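PDB 5H9D: farnesyl pyrophosphate synthetase from Staphylococcus aureus, which probably lengthens farnesyl diphosphate with isopentenyl diphosphate units to make heptaprenyl diphosphate, in a magnesium-dependent prenyl transfer reaction. Local coordinates for residues Ser61-Gln66 and Ala123-Arg128; Gln156-Tyr161 and Pro237-Met242; Leu250-Leu255 and Glu265-Ile270. All blocks are in the same frame, centred on the assembly; numbering follows the deposited sequence.

How the interactions relate
The three contacts follow one another along the chain without interleaving, and all lie within the polyprenyl synthetase region of a largely helical chain. Interaction 1, at the surface, is on the opposite side of the chain's centre from the other two: its centre is about 39 Å from that of interaction 2 and about 48 Å from that of interaction 3. It joins the start of helix 62-85 to the connection between helices 103-121 and 127-150. The centres of interactions 2 and 3 are about 14 Å apart, and Met242 SD packs 3.9 Å from Ile252 CG2. Interactions 2 and 3 are thus continuous, linking helix 158-183 through the successive short helices 236-243 and 246-253 to helix 261-272.

Interaction 1: residues Ser61-Gln66 and Ala123-Arg128; sequences SEQTYQ and AVKDNR
Gln66, whose CB rests 3.9 Å from CB of Ala123, turns its amide back along its own helix, and Gln66 NE2 donates to Glu62 OE2 over 2.6 Å. Glu62, one turn earlier, receives it on the anti lone pair of OE2, which lies almost exactly in the plane of that amide. The chain of Gln66 bends at chi2 (-61°), and it is the aliphatic base of the side chain that does the touching.

Gln63 reaches across more directly. Its CG stands anti to the backbone N (chi1 164°) and the rest of the chain is extended, which carries CD to 3.8 Å from the carbonyl oxygen of Ala123. Farther out, the flat amide end meets the methylene groups of Lys125, the two side chains passing at an oblique angle; Gln63 CD and Lys125 CE are 3.8 Å apart. Lys125 gets there by curling, with bends at chi2, chi3 and chi4 that bring its tip round toward helix 62-85. Just beyond, Asp126 caps helix 127-150, its OD1 accepting from Arg128 N over 3.0 Å.

The contact thus joins the first turn of helix 62-85 to the connection between helices 103-121 and 127-150. Helix 6-20 packs on Tyr65, Thr183 of helix 158-183 touches Gln63, and Asn127 bonds to Ala86 O of the partnering subunit 1 chain.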
loop_
_atom_site.group_PDB
_atom_site.type_symbol
_atom_site.label_atom_id
_atom_site.label_comp_id
_atom_site.label_asym_id
_atom_site.label_seq_id
_atom_site.Cartn_x
_atom_site.Cartn_y
_atom_site.Cartn_z
ATOM N N SER A 61 -13.569 -19.971 -7.377
ATOM C CA SER A 61 -12.339 -20.631 -7.776
ATOM C C SER A 61 -11.121 -20.267 -6.906
ATOM O O SER A 61 -11.153 -19.293 -6.146
ATOM C CB SER A 61 -12.045 -20.339 -9.259
ATOM O OG SER A 61 -11.895 -18.961 -9.538
ATOM N N GLU A 62 -10.050 -21.054 -7.011
ATOM C CA GLU A 62 -8.856 -20.772 -6.237
ATOM C C GLU A 62 -8.291 -19.433 -6.681
ATOM O O GLU A 62 -7.779 -18.659 -5.873
ATOM C CB GLU A 62 -7.800 -21.861 -6.441
ATOM C CG GLU A 62 -6.597 -21.765 -5.478
ATOM C CD GLU A 62 -7.033 -21.534 -4.028
ATOM O OE1 GLU A 62 -8.105 -22.040 -3.635
ATOM O OE2 GLU A 62 -6.310 -20.845 -3.276
ATOM N N GLN A 63 -8.386 -19.153 -7.975
ATOM C CA GLN A 63 -7.884 -17.897 -8.504
ATOM C C GLN A 63 -8.534 -16.692 -7.831
ATOM O O GLN A 63 -7.889 -15.650 -7.678
ATOM C CB GLN A 63 -8.113 -17.817 -10.024
ATOM C CG GLN A 63 -7.967 -16.400 -10.564
ATOM C CD GLN A 63 -7.992 -16.303 -12.064
ATOM O OE1 GLN A 63 -8.005 -15.213 -12.619
ATOM N NE2 GLN A 63 -7.977 -17.435 -12.730
ATOM N N THR A 64 -9.804 -16.818 -7.441
ATOM C CA THR A 64 -10.475 -15.683 -6.817
ATOM C C THR A 64 -10.102 -15.601 -5.340
ATOM O O THR A 64 -10.042 -14.518 -4.782
ATOM C CB THR A 64 -12.029 -15.723 -6.994
ATOM O OG1 THR A 64 -12.568 -16.772 -6.196
ATOM C CG2 THR A 64 -12.431 -15.991 -8.437
ATOM N N TYR A 65 -9.826 -16.737 -4.709
ATOM C CA TYR A 65 -9.407 -16.718 -3.315
ATOM C C TYR A 65 -8.026 -16.127 -3.246
ATOM O O TYR A 65 -7.661 -15.528 -2.231
ATOM C CB TYR A 65 -9.312 -18.110 -2.741
ATOM C CG TYR A 65 -10.625 -18.711 -2.392
ATOM C CD1 TYR A 65 -11.434 -18.144 -1.416
ATOM C CD2 TYR A 65 -11.080 -19.834 -3.060
ATOM C CE1 TYR A 65 -12.674 -18.675 -1.119
ATOM C CE2 TYR A 65 -12.330 -20.377 -2.768
ATOM C CZ TYR A 65 -13.118 -19.790 -1.806
ATOM O OH TYR A 65 -14.367 -20.304 -1.575
ATOM N N GLN A 66 -7.238 -16.321 -4.308
ATOM C CA GLN A 66 -5.890 -15.793 -4.312
ATOM C C GLN A 66 -5.893 -14.268 -4.475
ATOM O O GLN A 66 -5.043 -13.569 -3.912
ATOM C CB GLN A 66 -5.050 -16.454 -5.407
ATOM C CG GLN A 66 -4.715 -17.944 -5.184
ATOM C CD GLN A 66 -3.911 -18.209 -3.914
ATOM O OE1 GLN A 66 -2.895 -17.562 -3.664
ATOM N NE2 GLN A 66 -4.361 -19.175 -3.114
ATOM N N ALA A 123 -1.469 -14.909 -9.876
ATOM C CA ALA A 123 -2.410 -16.008 -10.050
ATOM C C ALA A 123 -3.442 -15.506 -11.057
ATOM O O ALA A 123 -4.229 -16.267 -11.613
ATOM C CB ALA A 123 -3.072 -16.360 -8.723
ATOM N N VAL A 124 -3.454 -14.203 -11.267
ATOM C CA VAL A 124 -4.345 -13.623 -12.245
ATOM C C VAL A 124 -3.485 -13.763 -13.499
ATOM O O VAL A 124 -2.257 -13.667 -13.419
ATOM C CB VAL A 124 -4.609 -12.136 -11.949
ATOM C CG1 VAL A 124 -5.515 -11.542 -13.023
ATOM C CG2 VAL A 124 -5.241 -11.988 -10.573
ATOM N N LYS A 125 -4.112 -13.990 -14.648
ATOM C CA LYS A 125 -3.358 -14.184 -15.882
ATOM C C LYS A 125 -3.419 -13.005 -16.849
ATOM O O LYS A 125 -2.494 -12.783 -17.629
ATOM C CB LYS A 125 -3.844 -15.463 -16.579
ATOM C CG LYS A 125 -4.023 -16.670 -15.631
ATOM C CD LYS A 125 -5.289 -16.533 -14.747
ATOM C CE LYS A 125 -6.599 -16.723 -15.531
ATOM N NZ LYS A 125 -6.944 -18.159 -15.832
ATOM N N ASP A 126 -4.503 -12.241 -16.783
ATOM C CA ASP A 126 -4.691 -11.084 -17.661
ATOM C C ASP A 126 -3.758 -9.913 -17.319
ATOM O O ASP A 126 -3.942 -9.240 -16.306
ATOM C CB ASP A 126 -6.145 -10.625 -17.576
ATOM C CG ASP A 126 -6.565 -9.812 -18.771
ATOM O OD1 ASP A 126 -5.830 -8.869 -19.139
ATOM O OD2 ASP A 126 -7.637 -10.119 -19.336
ATOM N N ASN A 127 -2.771 -9.672 -18.178
ATOM C CA ASN A 127 -1.786 -8.599 -18.000
ATOM C C ASN A 127 -2.369 -7.174 -17.881
ATOM O O ASN A 127 -1.664 -6.226 -17.507
ATOM C CB ASN A 127 -0.771 -8.680 -19.151
ATOM C CG ASN A 127 0.182 -7.500 -19.193
ATOM O OD1 ASN A 127 -0.122 -6.472 -19.789
ATOM N ND2 ASN A 127 1.339 -7.647 -18.564
ATOM N N ARG A 128 -3.658 -7.027 -18.185
ATOM C CA ARG A 128 -4.326 -5.727 -18.106
ATOM C C ARG A 128 -4.830 -5.466 -16.685
ATOM O O ARG A 128 -5.052 -4.320 -16.301
ATOM C CB ARG A 128 -5.503 -5.667 -19.093
ATOM C CG ARG A 128 -5.187 -6.170 -20.499
ATOM C CD ARG A 128 -6.396 -5.990 -21.413
ATOM N NE ARG A 128 -6.595 -4.582 -21.742
ATOM C CZ ARG A 128 -7.682 -4.091 -22.326
ATOM N NH1 ARG A 128 -8.685 -4.901 -22.647
ATOM N NH2 ARG A 128 -7.765 -2.790 -22.598
#

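Interaction 2: residues Gln156-Tyr161 and Pro237-Met242; sequences QTIINY and PILLEM
Leu239 swings its CG to the position opposite its own carbonyl carbon (chi1 -73°), and with chi2 at 156° its CD1 methyl is placed 3.3 Å from Tyr161 CB. Tyr161 in turn holds CG anti to the backbone N (chi1 153°), which puts the ring beside that methyl, Tyr161 CG lying 3.7 Å from Leu239 CD1 in an oblique approach. The other methyl, Leu239 CD2, is 3.6 Å from the carbonyl oxygen of Gln156. CD1 thus lies chiefly on Tyr161 and CD2 on the Gln156 carbonyl, with the Gln156 amide near both.

Ile158 covers the stem of the same leucine. The two side chains slide past each other in opposite directions, with Ile158 CG1 at 3.7 Å from Leu239 CB. The isoleucine then runs on to Leu240, which it crosses at about a right angle; Ile158 CD1 and Leu240 CD2 are 3.6 Å apart. The rotation of the Gln156 amide is restrained by Asn160, whose ND2 donates to Gln156 OE1 over 3.0 Å, in the carbonyl plane.

The contact joins helix 236-243 to the start of helix 158-183 through mostly apolar side chains. Tyr161 OH is hydrogen-bonded to Asp210 OD2 on helix 188-215, within the second aspartate-rich motif of this family. Leu240 also rests on helix 276-296, and Ile234, in the loop before helix 236-243, packs on Gln156 and Leu239.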
loop_
_atom_site.group_PDB
_atom_site.type_symbol
_atom_site.label_atom_id
_atom_site.label_comp_id
_atom_site.label_asym_id
_atom_site.label_seq_id
_atom_site.Cartn_x
_atom_site.Cartn_y
_atom_site.Cartn_z
ATOM N N GLN A 156 -8.639 24.205 1.289
ATOM C CA GLN A 156 -8.941 23.171 0.349
ATOM C C GLN A 156 -10.447 23.083 0.055
ATOM O O GLN A 156 -11.285 23.464 0.872
ATOM C CB GLN A 156 -8.388 21.861 0.878
ATOM C CG GLN A 156 -9.263 21.211 1.894
ATOM C CD GLN A 156 -9.467 19.749 1.582
ATOM O OE1 GLN A 156 -9.206 19.292 0.455
ATOM N NE2 GLN A 156 -9.947 18.998 2.572
ATOM N N THR A 157 -10.778 22.567 -1.124
ATOM C CA THR A 157 -12.163 22.447 -1.559
ATOM C C THR A 157 -12.804 21.028 -1.423
ATOM O O THR A 157 -12.110 19.995 -1.341
ATOM C CB THR A 157 -12.264 22.944 -3.019
ATOM O OG1 THR A 157 -13.580 23.453 -3.265
ATOM C CG2 THR A 157 -11.949 21.812 -3.998
ATOM N N ILE A 158 -14.134 20.988 -1.379
ATOM C CA ILE A 158 -14.832 19.717 -1.269
ATOM C C ILE A 158 -14.551 18.802 -2.457
ATOM O O ILE A 158 -14.228 17.628 -2.280
ATOM C CB ILE A 158 -16.348 19.921 -1.109
ATOM C CG1 ILE A 158 -16.637 20.327 0.339
ATOM C CG2 ILE A 158 -17.089 18.649 -1.468
ATOM C CD1 ILE A 158 -18.070 20.444 0.670
ATOM N N ILE A 159 -14.668 19.333 -3.665
ATOM C CA ILE A 159 -14.403 18.548 -4.859
ATOM C C ILE A 159 -13.018 17.909 -4.693
ATOM O O ILE A 159 -12.733 16.823 -5.220
ATOM C CB ILE A 159 -14.446 19.467 -6.130
ATOM C CG1 ILE A 159 -15.062 18.723 -7.320
ATOM C CG2 ILE A 159 -13.063 19.979 -6.469
ATOM C CD1 ILE A 159 -14.190 17.684 -7.913
ATOM N N ASN A 160 -12.166 18.573 -3.922
ATOM C CA ASN A 160 -10.812 18.088 -3.706
ATOM C C ASN A 160 -10.715 17.074 -2.541
ATOM O O ASN A 160 -9.792 16.255 -2.493
ATOM C CB ASN A 160 -9.896 19.296 -3.483
ATOM C CG ASN A 160 -8.430 18.924 -3.435
ATOM O OD1 ASN A 160 -7.833 18.525 -4.453
ATOM N ND2 ASN A 160 -7.831 19.056 -2.244
ATOM N N TYR A 161 -11.658 17.133 -1.601
ATOM C CA TYR A 161 -11.654 16.191 -0.485
ATOM C C TYR A 161 -12.130 14.856 -1.029
ATOM O O TYR A 161 -11.645 13.816 -0.621
ATOM C CB TYR A 161 -12.558 16.677 0.662
ATOM C CG TYR A 161 -13.124 15.560 1.507
ATOM C CD1 TYR A 161 -14.220 14.808 1.044
ATOM C CD2 TYR A 161 -12.518 15.175 2.705
ATOM C CE1 TYR A 161 -14.681 13.712 1.724
ATOM C CE2 TYR A 161 -12.973 14.061 3.414
ATOM C CZ TYR A 161 -14.056 13.329 2.904
ATOM O OH TYR A 161 -14.502 12.166 3.511
ATOM N N PRO A 237 -17.179 16.565 7.125
ATOM C CA PRO A 237 -17.951 17.308 8.135
ATOM C C PRO A 237 -17.425 18.740 8.295
ATOM O O PRO A 237 -18.174 19.716 8.213
ATOM C CB PRO A 237 -17.733 16.500 9.401
ATOM C CG PRO A 237 -17.473 15.127 8.878
ATOM C CD PRO A 237 -16.600 15.351 7.703
ATOM N N ILE A 238 -16.113 18.845 8.481
ATOM C CA ILE A 238 -15.459 20.128 8.677
ATOM C C ILE A 238 -15.486 21.080 7.491
ATOM O O ILE A 238 -15.407 22.283 7.680
ATOM C CB ILE A 238 -14.023 19.920 9.160
ATOM C CG1 ILE A 238 -14.027 18.889 10.306
ATOM C CG2 ILE A 238 -13.466 21.234 9.674
ATOM C CD1 ILE A 238 -12.691 18.626 10.942
ATOM N N LEU A 239 -15.606 20.553 6.277
ATOM C CA LEU A 239 -15.662 21.394 5.079
ATOM C C LEU A 239 -17.056 21.994 4.969
ATOM O O LEU A 239 -17.224 23.122 4.503
ATOM C CB LEU A 239 -15.367 20.564 3.825
ATOM C CG LEU A 239 -13.899 20.164 3.695
ATOM C CD1 LEU A 239 -13.709 18.920 2.826
ATOM C CD2 LEU A 239 -13.149 21.340 3.115
ATOM N N LEU A 240 -18.047 21.217 5.406
ATOM C CA LEU A 240 -19.431 21.633 5.358
ATOM C C LEU A 240 -19.709 22.731 6.357
ATOM O O LEU A 240 -20.320 23.732 6.029
ATOM C CB LEU A 240 -20.356 20.440 5.609
ATOM C CG LEU A 240 -20.282 19.362 4.527
ATOM C CD1 LEU A 240 -21.283 18.290 4.790
ATOM C CD2 LEU A 240 -20.544 19.971 3.174
ATOM N N GLU A 241 -19.254 22.557 7.582
ATOM C CA GLU A 241 -19.493 23.584 8.568
ATOM C C GLU A 241 -18.757 24.863 8.194
ATOM O O GLU A 241 -19.153 25.935 8.609
ATOM C CB GLU A 241 -19.078 23.108 9.966
ATOM C CG GLU A 241 -19.582 24.005 11.112
ATOM C CD GLU A 241 -21.087 24.278 11.061
ATOM O OE1 GLU A 241 -21.576 25.121 11.850
ATOM O OE2 GLU A 241 -21.788 23.661 10.232
ATOM N N MET A 242 -17.699 24.770 7.396
ATOM C CA MET A 242 -16.973 25.985 7.017
ATOM C C MET A 242 -17.777 26.847 6.041
ATOM O O MET A 242 -18.006 28.033 6.313
ATOM C CB MET A 242 -15.605 25.666 6.401
ATOM C CG MET A 242 -14.534 25.274 7.408
ATOM S SD MET A 242 -12.841 25.233 6.693
ATOM C CE MET A 242 -12.573 23.546 6.473
#

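Interaction 3: residues Leu250-Leu255 and Glu265-Ile270; sequences LKIEQL and EECIQI
Lys251 can be followed outward from CB across Cys267 to Glu266. With CG anti to the backbone N (chi1 -173°), the chain leaves CB toward helix 261-272, and the next methylene, CG, lies 3.8 Å from Cys267 SG. CD continues past the sulfur and comes to 4.0 Å from Glu266 OE1. CE is the nearest atom of the chain to Glu266 OE1, at 3.0 Å. The chain then bends at chi4 (60°), and NZ still forms a salt bridge with Glu266 OE1 at 3.3 Å. The two long side chains cross at about a right angle. The stronger partner of Lys251 NZ is Glu263, also on helix 261-272, so the salt bridge to Glu266 is the lesser of two; two carboxylates beside one ammonium group would be expected to favour its charged form.

Beside this polar edge the contact is apolar and centres on Cys267 SG. Ile252 meets it with the end of its chain, CD1 to SG at 3.6 Å, and Leu255 adds a looser approach of 4.2 Å from CD2 to SG. The chain leaves the helix at Gln254, and Leu255, just beyond, points its CB toward helix 261-272. Leu255 N donates to Ile252 O over 3.0 Å. Phe248 and Leu229 pack on the same cysteine.

Together the segments form a helical hairpin: helices 246-253 and 261-272 are joined by a short loop, one of the peripheral helix pairs in the all-alpha fold of isoprenoid synthases.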
loop_
_atom_site.group_PDB
_atom_site.type_symbol
_atom_site.label_atom_id
_atom_site.label_comp_id
_atom_site.label_asym_id
_atom_site.label_seq_id
_atom_site.Cartn_x
_atom_site.Cartn_y
_atom_site.Cartn_z
ATOM N N LEU A 250 -12.693 30.936 9.953
ATOM C CA LEU A 250 -11.517 31.666 10.405
ATOM C C LEU A 250 -10.933 30.901 11.582
ATOM O O LEU A 250 -9.728 30.920 11.823
ATOM C CB LEU A 250 -11.921 33.086 10.812
ATOM C CG LEU A 250 -12.728 33.799 9.707
ATOM C CD1 LEU A 250 -13.697 34.835 10.300
ATOM C CD2 LEU A 250 -11.739 34.419 8.714
ATOM N N LYS A 251 -11.795 30.193 12.293
ATOM C CA LYS A 251 -11.360 29.419 13.439
ATOM C C LYS A 251 -10.518 28.233 12.978
ATOM O O LYS A 251 -9.700 27.698 13.739
ATOM C CB LYS A 251 -12.572 28.950 14.242
ATOM C CG LYS A 251 -12.207 28.281 15.551
ATOM C CD LYS A 251 -13.410 28.252 16.486
ATOM C CE LYS A 251 -13.132 27.406 17.725
ATOM N NZ LYS A 251 -11.968 27.937 18.489
ATOM N N ILE A 252 -10.718 27.839 11.720
ATOM C CA ILE A 252 -9.978 26.728 11.131
ATOM C C ILE A 252 -8.731 27.233 10.412
ATOM O O ILE A 252 -7.711 26.559 10.398
ATOM C CB ILE A 252 -10.876 25.909 10.162
ATOM C CG1 ILE A 252 -11.954 25.167 10.974
ATOM C CG2 ILE A 252 -10.034 24.909 9.354
ATOM C CD1 ILE A 252 -11.402 24.167 11.989
ATOM N N GLU A 253 -8.822 28.425 9.830
ATOM C CA GLU A 253 -7.690 29.026 9.143
ATOM C C GLU A 253 -6.506 29.208 10.087
ATOM O O GLU A 253 -5.367 29.192 9.649
ATOM C CB GLU A 253 -8.030 30.421 8.593
ATOM C CG GLU A 253 -8.915 30.513 7.358
ATOM C CD GLU A 253 -8.870 31.913 6.737
ATOM O OE1 GLU A 253 -8.520 32.883 7.459
ATOM O OE2 GLU A 253 -9.190 32.049 5.531
ATOM N N GLN A 254 -6.775 29.411 11.372
ATOM C CA GLN A 254 -5.699 29.641 12.339
ATOM C C GLN A 254 -5.256 28.381 13.040
ATOM O O GLN A 254 -4.434 28.451 13.955
ATOM C CB GLN A 254 -6.136 30.617 13.443
ATOM C CG GLN A 254 -6.921 31.838 13.009
ATOM C CD GLN A 254 -6.155 32.735 12.063
ATOM O OE1 GLN A 254 -5.077 33.221 12.389
ATOM N NE2 GLN A 254 -6.716 32.962 10.881
ATOM N N LEU A 255 -5.773 27.234 12.618
ATOM C CA LEU A 255 -5.463 25.979 13.301
ATOM C C LEU A 255 -4.297 25.140 12.784
ATOM O O LEU A 255 -4.218 24.851 11.603
ATOM C CB LEU A 255 -6.745 25.124 13.351
ATOM C CG LEU A 255 -6.875 23.980 14.363
ATOM C CD1 LEU A 255 -6.877 24.525 15.787
ATOM C CD2 LEU A 255 -8.156 23.232 14.093
ATOM N N GLU A 265 -10.449 21.144 20.942
ATOM C CA GLU A 265 -11.648 20.682 21.629
ATOM C C GLU A 265 -12.822 21.549 21.186
ATOM O O GLU A 265 -13.878 21.038 20.818
ATOM C CB GLU A 265 -11.468 20.798 23.145
ATOM C CG GLU A 265 -10.755 19.624 23.810
ATOM C CD GLU A 265 -11.729 18.628 24.436
ATOM O OE1 GLU A 265 -11.264 17.714 25.159
ATOM O OE2 GLU A 265 -12.957 18.759 24.203
ATOM N N GLU A 266 -12.624 22.866 21.211
ATOM C CA GLU A 266 -13.670 23.801 20.818
ATOM C C GLU A 266 -14.202 23.479 19.423
ATOM O O GLU A 266 -15.414 23.437 19.212
ATOM C CB GLU A 266 -13.142 25.245 20.868
ATOM C CG GLU A 266 -13.890 26.123 21.872
ATOM C CD GLU A 266 -14.165 27.533 21.353
ATOM O OE1 GLU A 266 -14.731 27.657 20.243
ATOM O OE2 GLU A 266 -13.827 28.515 22.059
ATOM N N CYS A 267 -13.284 23.248 18.482
ATOM C CA CYS A 267 -13.635 22.914 17.103
ATOM C C CYS A 267 -14.371 21.593 16.975
ATOM O O CYS A 267 -15.446 21.544 16.390
ATOM C CB CYS A 267 -12.388 22.872 16.219
ATOM S SG CYS A 267 -11.900 24.480 15.589
ATOM N N ILE A 268 -13.797 20.523 17.510
ATOM C CA ILE A 268 -14.463 19.236 17.419
ATOM C C ILE A 268 -15.787 19.245 18.191
ATOM O O ILE A 268 -16.686 18.463 17.901
ATOM C CB ILE A 268 -13.526 18.067 17.887
ATOM C CG1 ILE A 268 -14.249 17.165 18.887
ATOM C CG2 ILE A 268 -12.214 18.615 18.427
ATOM C CD1 ILE A 268 -13.433 15.933 19.276
ATOM N N GLN A 269 -15.921 20.160 19.147
ATOM C CA GLN A 269 -17.155 20.262 19.936
ATOM C C GLN A 269 -18.235 21.012 19.179
ATOM O O GLN A 269 -19.407 20.848 19.463
ATOM C CB GLN A 269 -16.899 20.988 21.261
ATOM C CG GLN A 269 -17.434 20.251 22.479
ATOM C CD GLN A 269 -16.744 18.908 22.687
ATOM O OE1 GLN A 269 -15.530 18.846 22.925
ATOM N NE2 GLN A 269 -17.513 17.823 22.590
ATOM N N ILE A 270 -17.829 21.846 18.227
ATOM C CA ILE A 270 -18.768 22.623 17.429
ATOM C C ILE A 270 -19.359 21.767 16.315
ATOM O O ILE A 270 -20.535 21.887 15.985
ATOM C CB ILE A 270 -18.091 23.873 16.800
ATOM C CG1 ILE A 270 -17.678 24.862 17.894
ATOM C CG2 ILE A 270 -19.044 24.545 15.830
ATOM C CD1 ILE A 270 -18.841 25.406 18.734
#